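Local coordinates for type I modular polyketide synthase (Streptomyces albus subsp. albus, PDB 6IYR), which probably loads a malonyl-type extender unit from coenzyme A onto the acyl carrier protein, as the acyltransferase domain of module 8 of the salinomycin polyketide synthase, at residues V122-P133 against R389-S398. Numbering follows the deposited sequence.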
loop_
_atom_site.group_PDB
_atom_site.type_symbol
_atom_site.label_atom_id
_atom_site.label_comp_id
_atom_site.label_asym_id
_atom_site.label_seq_id
_atom_site.Cartn_x
_atom_site.Cartn_y
_atom_site.Cartn_z
ATOM N N VAL A 122 2.912 17.426 -8.714
ATOM C CA VAL A 122 2.164 16.805 -9.817
ATOM C C VAL A 122 0.695 17.205 -9.706
ATOM O O VAL A 122 0.131 17.200 -8.612
ATOM C CB VAL A 122 2.285 15.276 -9.729
ATOM C CG1 VAL A 122 1.246 14.606 -10.594
ATOM C CG2 VAL A 122 3.699 14.858 -10.118
ATOM N N LYS A 123 0.110 17.652 -10.816
ATOM C CA LYS A 123 -1.305 18.009 -10.860
ATOM C C LYS A 123 -2.172 16.851 -10.347
ATOM O O LYS A 123 -1.991 15.697 -10.744
ATOM C CB LYS A 123 -1.690 18.381 -12.298
ATOM C CG LYS A 123 -3.137 18.109 -12.688
ATOM C CD LYS A 123 -3.872 19.371 -13.118
ATOM C CE LYS A 123 -4.670 19.947 -11.951
ATOM N NZ LYS A 123 -5.090 21.357 -12.189
ATOM N N GLY A 124 -3.031 17.158 -9.388
ATOM C CA GLY A 124 -3.956 16.189 -8.844
ATOM C C GLY A 124 -3.352 15.306 -7.771
ATOM O O GLY A 124 -4.022 14.426 -7.255
ATOM N N ALA A 125 -2.138 15.621 -7.335
ATOM C CA ALA A 125 -1.467 14.841 -6.303
ATOM C C ALA A 125 -2.142 14.964 -4.965
ATOM O O ALA A 125 -2.095 14.046 -4.124
ATOM C CB ALA A 125 -0.004 15.263 -6.195
ATOM N N ASP A 126 -2.844 16.066 -4.764
ATOM C CA ASP A 126 -3.576 16.250 -3.514
ATOM C C ASP A 126 -4.888 15.484 -3.504
ATOM O O ASP A 126 -5.586 15.434 -2.506
ATOM C CB ASP A 126 -3.861 17.748 -3.256
ATOM C CG ASP A 126 -4.512 18.432 -4.443
ATOM O OD1 ASP A 126 -4.808 17.764 -5.454
ATOM O OD2 ASP A 126 -4.658 19.660 -4.383
ATOM N N ARG A 127 -5.295 14.986 -4.648
ATOM C CA ARG A 127 -6.388 14.043 -4.626
ATOM C C ARG A 127 -5.851 12.636 -4.553
ATOM O O ARG A 127 -5.941 11.852 -5.493
ATOM C CB ARG A 127 -7.267 14.268 -5.821
ATOM C CG ARG A 127 -7.850 15.662 -5.755
ATOM C CD ARG A 127 -9.148 15.723 -6.507
ATOM N NE ARG A 127 -8.839 15.728 -7.919
ATOM C CZ ARG A 127 -9.404 14.947 -8.819
ATOM N NH1 ARG A 127 -9.047 15.078 -10.085
ATOM N NH2 ARG A 127 -10.362 14.105 -8.476
ATOM N N THR A 128 -5.323 12.304 -3.394
ATOM C CA THR A 128 -4.445 11.165 -3.349
ATOM C C THR A 128 -5.206 9.842 -3.164
ATOM O O THR A 128 -6.136 9.734 -2.362
ATOM C CB THR A 128 -3.213 11.412 -2.445
ATOM O OG1 THR A 128 -2.831 10.240 -1.712
ATOM C CG2 THR A 128 -3.415 12.577 -1.562
ATOM N N VAL A 129 -4.839 8.861 -3.988
ATOM C CA VAL A 129 -5.458 7.555 -3.937
ATOM C C VAL A 129 -4.700 6.623 -3.007
ATOM O O VAL A 129 -3.461 6.476 -3.127
ATOM C CB VAL A 129 -5.482 6.934 -5.327
ATOM C CG1 VAL A 129 -6.069 5.546 -5.240
ATOM C CG2 VAL A 129 -6.262 7.803 -6.278
ATOM N N PHE A 130 -5.393 6.045 -2.035
ATOM C CA PHE A 130 -4.783 4.980 -1.219
ATOM C C PHE A 130 -4.997 3.573 -1.865
ATOM O O PHE A 130 -6.137 3.167 -2.142
ATOM C CB PHE A 130 -5.328 4.957 0.212
ATOM C CG PHE A 130 -4.848 6.101 1.104
ATOM C CD1 PHE A 130 -4.138 7.183 0.587
ATOM C CD2 PHE A 130 -5.283 6.170 2.420
ATOM C CE1 PHE A 130 -3.774 8.238 1.406
ATOM C CE2 PHE A 130 -4.959 7.253 3.246
ATOM C CZ PHE A 130 -4.205 8.285 2.726
ATOM N N VAL A 131 -3.904 2.817 -1.978
ATOM C CA VAL A 131 -3.905 1.470 -2.573
ATOM C C VAL A 131 -3.657 0.389 -1.527
ATOM O O VAL A 131 -2.737 0.497 -0.715
ATOM C CB VAL A 131 -2.836 1.357 -3.660
ATOM C CG1 VAL A 131 -2.822 -0.056 -4.241
ATOM C CG2 VAL A 131 -3.107 2.358 -4.759
ATOM N N PHE A 132 -4.528 -0.616 -1.474
ATOM C CA PHE A 132 -4.419 -1.647 -0.464
ATOM C C PHE A 132 -4.215 -2.999 -1.163
ATOM O O PHE A 132 -5.145 -3.535 -1.767
ATOM C CB PHE A 132 -5.690 -1.693 0.384
ATOM C CG PHE A 132 -5.914 -0.452 1.209
ATOM C CD1 PHE A 132 -6.517 0.671 0.647
ATOM C CD2 PHE A 132 -5.431 -0.374 2.505
ATOM C CE1 PHE A 132 -6.716 1.813 1.401
ATOM C CE2 PHE A 132 -5.704 0.748 3.300
ATOM C CZ PHE A 132 -6.342 1.837 2.744
ATOM N N PRO A 133 -2.981 -3.512 -1.155
ATOM C CA PRO A 133 -2.745 -4.761 -1.877
ATOM C C PRO A 133 -3.276 -5.949 -1.135
ATOM O O PRO A 133 -3.748 -5.824 0.010
ATOM C CB PRO A 133 -1.204 -4.868 -1.957
ATOM C CG PRO A 133 -0.669 -3.679 -1.289
ATOM C CD PRO A 133 -1.766 -3.038 -0.472
ATOM N N ARG A 389 -9.846 10.515 -14.231
ATOM C CA ARG A 389 -10.417 11.513 -13.365
ATOM C C ARG A 389 -9.391 12.472 -12.757
ATOM O O ARG A 389 -9.751 13.316 -11.947
ATOM C CB ARG A 389 -11.270 10.832 -12.299
ATOM C CG ARG A 389 -12.467 10.121 -12.945
ATOM C CD ARG A 389 -13.083 9.122 -12.011
ATOM N NE ARG A 389 -13.599 9.750 -10.799
ATOM C CZ ARG A 389 -14.837 10.236 -10.694
ATOM N NH1 ARG A 389 -15.646 10.144 -11.728
ATOM N NH2 ARG A 389 -15.277 10.804 -9.569
ATOM N N GLY A 390 -8.146 12.440 -13.232
ATOM C CA GLY A 390 -7.157 13.441 -12.813
ATOM C C GLY A 390 -6.449 13.210 -11.495
ATOM O O GLY A 390 -5.780 14.096 -11.003
ATOM N N HIS A 391 -6.552 12.023 -10.914
ATOM C CA HIS A 391 -5.801 11.767 -9.714
ATOM C C HIS A 391 -4.311 11.684 -10.047
ATOM O O HIS A 391 -3.939 11.162 -11.090
ATOM C CB HIS A 391 -6.257 10.479 -9.070
ATOM C CG HIS A 391 -7.622 10.557 -8.484
ATOM N ND1 HIS A 391 -7.837 10.814 -7.152
ATOM C CD2 HIS A 391 -8.847 10.385 -9.044
ATOM C CE1 HIS A 391 -9.141 10.820 -6.918
ATOM N NE2 HIS A 391 -9.770 10.595 -8.058
ATOM N N GLY A 392 -3.470 12.282 -9.204
ATOM C CA GLY A 392 -2.061 12.467 -9.559
ATOM C C GLY A 392 -1.116 11.641 -8.718
ATOM O O GLY A 392 0.072 11.541 -9.024
ATOM N N ALA A 393 -1.610 11.129 -7.595
ATOM C CA ALA A 393 -0.757 10.386 -6.683
ATOM C C ALA A 393 -1.436 9.152 -6.119
ATOM O O ALA A 393 -2.581 9.208 -5.681
ATOM C CB ALA A 393 -0.268 11.258 -5.540
ATOM N N PHE A 394 -0.698 8.045 -6.165
ATOM C CA PHE A 394 -1.117 6.788 -5.592
ATOM C C PHE A 394 -0.189 6.344 -4.486
ATOM O O PHE A 394 1.021 6.151 -4.691
ATOM C CB PHE A 394 -1.125 5.719 -6.692
ATOM C CG PHE A 394 -2.140 5.981 -7.748
ATOM C CD1 PHE A 394 -1.889 6.885 -8.740
ATOM C CD2 PHE A 394 -3.367 5.322 -7.739
ATOM C CE1 PHE A 394 -2.853 7.178 -9.691
ATOM C CE2 PHE A 394 -4.279 5.528 -8.755
ATOM C CZ PHE A 394 -4.054 6.493 -9.690
ATOM N N VAL A 395 -0.770 6.073 -3.343
ATOM C CA VAL A 395 -0.000 5.695 -2.165
ATOM C C VAL A 395 -0.396 4.307 -1.726
ATOM O O VAL A 395 -1.521 4.069 -1.290
ATOM C CB VAL A 395 -0.202 6.691 -1.013
ATOM C CG1 VAL A 395 0.395 6.210 0.281
ATOM C CG2 VAL A 395 0.435 8.029 -1.363
ATOM N N GLU A 396 0.582 3.395 -1.745
ATOM C CA GLU A 396 0.321 2.047 -1.253
ATOM C C GLU A 396 0.549 1.972 0.224
ATOM O O GLU A 396 1.642 2.217 0.698
ATOM C CB GLU A 396 1.169 1.015 -2.022
ATOM C CG GLU A 396 0.700 -0.436 -1.871
ATOM C CD GLU A 396 1.609 -1.399 -2.593
ATOM O OE1 GLU A 396 1.734 -1.256 -3.821
ATOM O OE2 GLU A 396 2.221 -2.253 -1.927
ATOM N N ALA A 397 -0.528 1.723 0.960
ATOM C CA ALA A 397 -0.496 1.619 2.393
ATOM C C ALA A 397 -0.110 0.222 2.823
ATOM O O ALA A 397 -0.893 -0.432 3.508
ATOM C CB ALA A 397 -1.868 1.913 2.972
ATOM N N SER A 398 1.131 -0.177 2.543
ATOM C CA SER A 398 1.554 -1.547 2.782
ATOM C C SER A 398 2.893 -1.627 3.497
ATOM O O SER A 398 3.709 -0.699 3.411
ATOM C CB SER A 398 1.658 -2.277 1.453
ATOM O OG SER A 398 2.672 -1.711 0.651
#
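Val129 to Val131 runs in parallel register with Phe394 to Glu396, the two short strands at 33° to each other. Four backbone bonds tie them: Val129 N to Ala393 O, Val395 N to Val129 O, Val131 N to Val395 O and Ala397 N to Val131 O. These are the two central strands of the four-stranded parallel sheet of the acyltransferase fold, with strand 215-218 beyond 129-132 and strand 419-421 beyond 393-396. Ahead of the strands, His391 ND1 gives its proton to Arg127 O (2.7 Å), which lies in the imidazole plane. The Arg127 chain bends at chi3 (-75°), and its NH1 reaches Arg389 O (2.7 Å) in the guanidinium plane, while NH2 sits 3.6 Å above one face of the His391 ring, toward its rim. The arginine thus holds the carbonyl just before Gly390, where a Schellman motif ends helix 379-388. On the sheet face shared with Val131, Val129 lies alongside Phe394; its CB is 3.6 Å from CD2 of that ring, and CG2 makes an off-centre CH-pi contact. Farther along, Pro133 CG packs 3.3 Å from Glu396 OE2, a buried carboxylate oxygen that also accepts bonds from Ser398 OG (2.7 Å) and Val402 N.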